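Long-range contacts in Myo-inositol-1-phosphate synthase-related protein (Thermotoga maritima MSB8, PDB 3CIN), which binds nicotinamide-adenine-dinucleotide in a Rossmann-type domain and belongs to the myo-inositol-1-phosphate synthase family: residues C143-A147 / D256-L260; E146-P150 / K267-T272. All blocks are in the same frame, centred on the assembly; numbering follows the deposited sequence.

Both contacts start from one loop, which leaves strand 138-141 of the parallel, Rossmann-type sheet and runs on to helix 154-162. In contact 1 its first part, 143-147, meets residues 256-260, in the loop between strand 242-252 of the mixed four-stranded sheet and helix 262-272. In contact 2 its continuation, 146-150, meets 267-272 at the end of that same helix. The centres lie about 11 Å apart, and Glu146 and Ala147 belong to both. More than a hundred residues separate the partners in sequence. Contact 1 lines part of the NAD pocket, whereas contact 2 carries the same seam between the two parts of the chain away from it.

Contact 1: residues C143-A147 / D256-L260; sequences CTTEA and DFLAL. With NAD (nicotinamide-adenine-dinucleotide), chain F.
The carboxylate of Asp256 grips Thr145 with both oxygens, each through its syn lone pair. OD1 takes the backbone N-H of Thr145 at N to OD1 2.9 Å, nearly straight at 163°, while Thr145 OG1 donates to Asp256 OD2 at 2.7 Å. The two side chains cross at about a right angle. With CG anti to the backbone N (chi1 -178°), Asp256 reaches out to the loop; Thr145 turns its hydroxyl anti to its own carbonyl carbon (chi1 -50°), within range of both the carboxylate and NAD. There Thr145 OG1 accepts a hydrogen bond from O2D of the nicotinamide-side ribose of NAD at 2.7 Å. The neighbouring ribose hydroxyl, O3D, donates to Cys143 O at 2.8 Å. A water joins Thr144 OG1, Asp256 OD1 and NAD O2A, giving to the last two. The other branch of Thr144, CG2, presses against CB of Ala259, tightly at 3.3 Å. Further along, Leu260 lays CD2 over the backbone from Thr145 O to Ala147 N, and that methyl also approaches Ala147 CB. The carboxyl end of Glu146 turns to Thr170, Thr172 and Thr197. Asp256 thus fixes the Thr145 hydroxyl and also meets NAD itself, weakly at O2D through OD2 and by way of the water at O2A. The donors form a chain, ribose O2D giving to Thr145 OG1 and OG1 giving to Asp256 OD2, in which the threonine oxygen both accepts and donates; such bonds probably reinforce one another.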
loop_
_atom_site.group_PDB
_atom_site.type_symbol
_atom_site.label_atom_id
_atom_site.label_comp_id
_atom_site.label_asym_id
_atom_site.label_seq_id
_atom_site.Cartn_x
_atom_site.Cartn_y
_atom_site.Cartn_z
ATOM N N CYS A 143 22.926 20.207 -11.871
ATOM C CA CYS A 143 23.027 19.759 -13.255
ATOM C C CYS A 143 22.465 18.341 -13.451
ATOM O O CYS A 143 22.351 17.592 -12.504
ATOM C CB CYS A 143 24.478 19.778 -13.764
ATOM S SG CYS A 143 25.126 21.438 -13.902
ATOM N N THR A 144 22.128 18.009 -14.703
ATOM C CA THR A 144 21.672 16.705 -15.156
ATOM C C THR A 144 22.583 15.597 -14.626
ATOM O O THR A 144 23.789 15.726 -14.584
ATOM C CB THR A 144 21.666 16.675 -16.704
ATOM O OG1 THR A 144 20.725 17.648 -17.206
ATOM C CG2 THR A 144 21.342 15.301 -17.298
ATOM N N THR A 145 21.974 14.505 -14.171
ATOM C CA THR A 145 22.735 13.317 -13.754
ATOM C C THR A 145 23.706 12.822 -14.828
ATOM O O THR A 145 23.385 12.817 -16.008
ATOM C CB THR A 145 21.727 12.166 -13.412
ATOM O OG1 THR A 145 20.703 12.637 -12.527
ATOM C CG2 THR A 145 22.390 11.008 -12.774
ATOM N N GLU A 146 24.883 12.314 -14.389
ATOM C CA GLU A 146 26.068 12.075 -15.218
ATOM C C GLU A 146 26.602 10.669 -15.067
ATOM O O GLU A 146 26.531 10.092 -13.976
ATOM C CB GLU A 146 27.242 12.965 -14.838
ATOM C CG GLU A 146 26.913 14.443 -14.832
ATOM C CD GLU A 146 27.929 15.284 -14.122
ATOM O OE1 GLU A 146 28.712 14.749 -13.318
ATOM O OE2 GLU A 146 27.900 16.503 -14.349
ATOM N N ALA A 147 27.054 10.100 -16.183
ATOM C CA ALA A 147 27.802 8.830 -16.138
ATOM C C ALA A 147 29.263 9.199 -15.789
ATOM O O ALA A 147 30.031 9.568 -16.668
ATOM C CB ALA A 147 27.738 8.138 -17.475
ATOM N N ASP A 256 15.127 14.263 -16.568
ATOM C CA ASP A 256 16.424 13.864 -16.037
ATOM C C ASP A 256 16.564 12.369 -15.869
ATOM O O ASP A 256 17.677 11.835 -15.880
ATOM C CB ASP A 256 16.651 14.495 -14.685
ATOM C CG ASP A 256 18.058 14.150 -14.071
ATOM O OD1 ASP A 256 19.072 14.627 -14.554
ATOM O OD2 ASP A 256 18.170 13.376 -13.122
ATOM N N PHE A 257 15.451 11.699 -15.642
ATOM C CA PHE A 257 15.459 10.220 -15.521
ATOM C C PHE A 257 15.824 9.454 -16.803
ATOM O O PHE A 257 16.085 8.237 -16.749
ATOM C CB PHE A 257 14.135 9.702 -14.974
ATOM C CG PHE A 257 13.717 10.373 -13.652
ATOM C CD1 PHE A 257 14.660 10.724 -12.679
ATOM C CD2 PHE A 257 12.372 10.601 -13.391
ATOM C CE1 PHE A 257 14.259 11.362 -11.519
ATOM C CE2 PHE A 257 11.984 11.228 -12.218
ATOM C CZ PHE A 257 12.905 11.613 -11.315
ATOM N N LEU A 258 15.862 10.159 -17.924
ATOM C CA LEU A 258 16.287 9.569 -19.173
ATOM C C LEU A 258 17.717 9.995 -19.578
ATOM O O LEU A 258 18.176 9.663 -20.673
ATOM C CB LEU A 258 15.342 9.996 -20.269
ATOM C CG LEU A 258 13.876 9.613 -20.078
ATOM C CD1 LEU A 258 13.003 10.385 -21.069
ATOM C CD2 LEU A 258 13.714 8.113 -20.180
ATOM N N ALA A 259 18.410 10.687 -18.689
ATOM C CA ALA A 259 19.709 11.287 -19.007
ATOM C C ALA A 259 20.794 10.282 -19.385
ATOM O O ALA A 259 21.600 10.578 -20.260
ATOM C CB ALA A 259 20.181 12.218 -17.858
ATOM N N LEU A 260 20.767 9.082 -18.807
ATOM C CA LEU A 260 21.866 8.154 -18.944
ATOM C C LEU A 260 21.413 7.008 -19.883
ATOM O O LEU A 260 20.277 6.522 -19.791
ATOM C CB LEU A 260 22.281 7.546 -17.567
ATOM C CG LEU A 260 22.894 8.454 -16.492
ATOM C CD1 LEU A 260 23.745 7.654 -15.444
ATOM C CD2 LEU A 260 23.679 9.508 -17.104
HETATM P PA NAD F . 16.436 18.962 -14.589
HETATM O O1A NAD F . 15.056 19.555 -14.484
HETATM O O2A NAD F . 16.639 18.249 -15.889
HETATM O O5B NAD F . 17.421 20.183 -14.559
HETATM C C5B NAD F . 18.795 20.018 -14.901
HETATM C C4B NAD F . 19.265 21.325 -15.514
HETATM O O4B NAD F . 20.676 21.285 -15.654
HETATM C C3B NAD F . 18.693 21.631 -16.893
HETATM O O3B NAD F . 18.290 22.986 -16.994
HETATM C C2B NAD F . 19.859 21.354 -17.833
HETATM O O2B NAD F . 19.717 21.998 -19.070
HETATM C C1B NAD F . 21.016 21.799 -16.966
HETATM N N9A NAD F . 22.325 21.253 -17.334
HETATM C C8A NAD F . 22.547 19.945 -17.753
HETATM N N7A NAD F . 23.912 19.795 -17.859
HETATM C C5A NAD F . 24.497 20.994 -17.530
HETATM C C6A NAD F . 25.823 21.434 -17.558
HETATM N N6A NAD F . 26.872 20.608 -17.867
HETATM N N1A NAD F . 26.069 22.719 -17.116
HETATM C C2A NAD F . 25.024 23.548 -16.746
HETATM N N3A NAD F . 23.703 23.154 -16.792
HETATM C C4A NAD F . 23.477 21.885 -17.191
HETATM O O3 NAD F . 16.745 18.031 -13.357
HETATM P PN NAD F . 16.305 18.291 -11.865
HETATM O O1N NAD F . 15.111 17.441 -11.585
HETATM O O2N NAD F . 16.354 19.748 -11.545
HETATM O O5D NAD F . 17.487 17.569 -11.079
HETATM C C5D NAD F . 18.759 18.172 -11.001
HETATM C C4D NAD F . 19.796 17.209 -10.434
HETATM O O4D NAD F . 19.487 16.969 -9.088
HETATM C C3D NAD F . 19.903 15.860 -11.127
HETATM O O3D NAD F . 21.291 15.436 -11.163
HETATM C C2D NAD F . 19.162 14.957 -10.155
HETATM O O2D NAD F . 19.631 13.607 -10.212
HETATM C C1D NAD F . 19.568 15.590 -8.843
HETATM N N1N NAD F . 18.676 15.236 -7.740
HETATM C C2N NAD F . 17.381 15.555 -7.804
HETATM C C3N NAD F . 16.611 15.196 -6.665
HETATM C C7N NAD F . 15.261 15.746 -6.579
HETATM O O7N NAD F . 14.833 16.460 -7.663
HETATM N N7N NAD F . 14.522 15.545 -5.477
HETATM C C4N NAD F . 17.150 14.544 -5.574
HETATM C C5N NAD F . 18.476 14.220 -5.550
HETATM C C6N NAD F . 19.239 14.603 -6.662
HETATM O O HOH W 1 18.435 16.567 -16.698
#

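Contact 2: residues E146-P150 / K267-T272; sequences EAFVP and KSKEFT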
loop_
_atom_site.group_PDB
_atom_site.type_symbol
_atom_site.label_atom_id
_atom_site.label_comp_id
_atom_site.label_asym_id
_atom_site.label_seq_id
_atom_site.Cartn_x
_atom_site.Cartn_y
_atom_site.Cartn_z
ATOM N N GLU A 146 24.883 12.314 -14.389
ATOM C CA GLU A 146 26.068 12.075 -15.218
ATOM C C GLU A 146 26.602 10.669 -15.067
ATOM O O GLU A 146 26.531 10.092 -13.976
ATOM C CB GLU A 146 27.242 12.965 -14.838
ATOM C CG GLU A 146 26.913 14.443 -14.832
ATOM C CD GLU A 146 27.929 15.284 -14.122
ATOM O OE1 GLU A 146 28.712 14.749 -13.318
ATOM O OE2 GLU A 146 27.900 16.503 -14.349
ATOM N N ALA A 147 27.054 10.100 -16.183
ATOM C CA ALA A 147 27.802 8.830 -16.138
ATOM C C ALA A 147 29.263 9.199 -15.789
ATOM O O ALA A 147 30.031 9.568 -16.668
ATOM C CB ALA A 147 27.738 8.138 -17.475
ATOM N N PHE A 148 29.639 9.115 -14.513
ATOM C CA PHE A 148 30.941 9.604 -14.036
ATOM C C PHE A 148 31.776 8.420 -13.594
ATOM O O PHE A 148 31.242 7.319 -13.320
ATOM C CB PHE A 148 30.776 10.568 -12.870
ATOM C CG PHE A 148 30.269 9.909 -11.605
ATOM C CD1 PHE A 148 28.940 9.624 -11.451
ATOM C CD2 PHE A 148 31.151 9.503 -10.596
ATOM C CE1 PHE A 148 28.478 8.946 -10.330
ATOM C CE2 PHE A 148 30.690 8.846 -9.483
ATOM C CZ PHE A 148 29.383 8.579 -9.335
ATOM N N VAL A 149 33.071 8.666 -13.510
ATOM C CA VAL A 149 34.009 7.759 -12.866
ATOM C C VAL A 149 34.932 8.629 -12.002
ATOM O O VAL A 149 35.549 9.549 -12.515
ATOM C CB VAL A 149 34.869 7.029 -13.908
ATOM C CG1 VAL A 149 36.035 6.256 -13.224
ATOM C CG2 VAL A 149 33.989 6.124 -14.796
ATOM N N PRO A 150 34.991 8.371 -10.703
ATOM C CA PRO A 150 35.864 9.189 -9.869
ATOM C C PRO A 150 37.358 8.968 -10.153
ATOM O O PRO A 150 37.790 7.980 -10.798
ATOM C CB PRO A 150 35.527 8.726 -8.429
ATOM C CG PRO A 150 35.181 7.328 -8.591
ATOM C CD PRO A 150 34.388 7.268 -9.946
ATOM N N LYS A 267 28.475 1.952 -16.668
ATOM C CA LYS A 267 29.801 2.509 -16.406
ATOM C C LYS A 267 29.941 3.062 -14.962
ATOM O O LYS A 267 31.000 2.935 -14.334
ATOM C CB LYS A 267 30.091 3.606 -17.437
ATOM C CG LYS A 267 31.481 4.259 -17.350
ATOM C CD LYS A 267 31.478 5.690 -17.906
ATOM C CE LYS A 267 31.964 5.773 -19.326
ATOM N NZ LYS A 267 31.723 7.143 -19.862
ATOM N N SER A 268 28.871 3.676 -14.455
ATOM C CA SER A 268 28.877 4.331 -13.156
ATOM C C SER A 268 28.296 3.496 -12.023
ATOM O O SER A 268 28.429 3.899 -10.870
ATOM C CB SER A 268 28.084 5.629 -13.240
ATOM O OG SER A 268 28.764 6.542 -14.076
ATOM N N LYS A 269 27.640 2.371 -12.374
ATOM C CA LYS A 269 26.939 1.486 -11.429
ATOM C C LYS A 269 27.804 1.129 -10.195
ATOM O O LYS A 269 27.332 1.190 -9.049
ATOM C CB LYS A 269 26.499 0.187 -12.155
ATOM C CG LYS A 269 25.945 -0.886 -11.230
ATOM N N GLU A 270 29.075 0.825 -10.439
ATOM C CA GLU A 270 30.037 0.515 -9.350
ATOM C C GLU A 270 29.995 1.606 -8.258
ATOM O O GLU A 270 30.140 1.337 -7.052
ATOM C CB GLU A 270 31.452 0.416 -9.942
ATOM C CG GLU A 270 32.528 -0.180 -9.029
ATOM C CD GLU A 270 33.862 -0.479 -9.776
ATOM O OE1 GLU A 270 34.124 0.165 -10.816
ATOM O OE2 GLU A 270 34.638 -1.358 -9.321
ATOM N N PHE A 271 29.762 2.848 -8.682
ATOM C CA PHE A 271 29.763 3.978 -7.793
ATOM C C PHE A 271 28.372 4.483 -7.405
ATOM O O PHE A 271 28.201 5.003 -6.327
ATOM C CB PHE A 271 30.598 5.104 -8.422
ATOM C CG PHE A 271 31.874 4.606 -9.037
ATOM C CD1 PHE A 271 32.960 4.238 -8.239
ATOM C CD2 PHE A 271 31.990 4.482 -10.414
ATOM C CE1 PHE A 271 34.103 3.742 -8.788
ATOM C CE2 PHE A 271 33.144 3.978 -10.967
ATOM C CZ PHE A 271 34.195 3.598 -10.146
ATOM N N THR A 272 27.364 4.244 -8.232
ATOM C CA THR A 272 26.041 4.748 -7.922
ATOM C C THR A 272 25.210 3.769 -7.108
ATOM O O THR A 272 24.178 4.155 -6.607
ATOM C CB THR A 272 25.277 5.096 -9.179
ATOM O OG1 THR A 272 25.216 3.963 -10.054
ATOM C CG2 THR A 272 25.997 6.268 -9.869
#
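Ser268 OG donates to Phe148 O at 2.7 Å, arriving in the carbonyl plane on a lone pair, with a C=O...OG angle of 126°. The serine holds its hydroxyl anti to its own carbonyl carbon, which directs it off the helix to the extended loop. On the same residue, Ser268 O receives the backbone N-H groups of both Phe271 and Thr272, at 2.8 Å from Phe271 N, where the end of the helix is kinked. Helix 262-272 follows the strand 242-252 of the mixed sheet, and here its last turn lies against a loop of the Rossmann-type domain. Pro150 meets Phe271 as a CH-pi contact: CD stands 3.5 Å from the ring centroid, only 2° off the normal, while CB of Glu270 covers the opposite face. The aromatic ring is thus clamped between two aliphatic groups. The Phe148 side chain adopts chi1 68°, its CG lodged between backbone N and carbonyl carbon, which brings the far end of the ring back to the helix. Its CZ touches Phe271 CB at 3.8 Å and its CE1 meets the Thr272 methyl CG2 at 3.7 Å; the ring also meets that of Phe198. At the outer margin Val149 CG2 rests on the aliphatic CG and CD of Lys267, the two side chains crossing at about a right angle, and Val149 O accepts from Arg168 and Gln173.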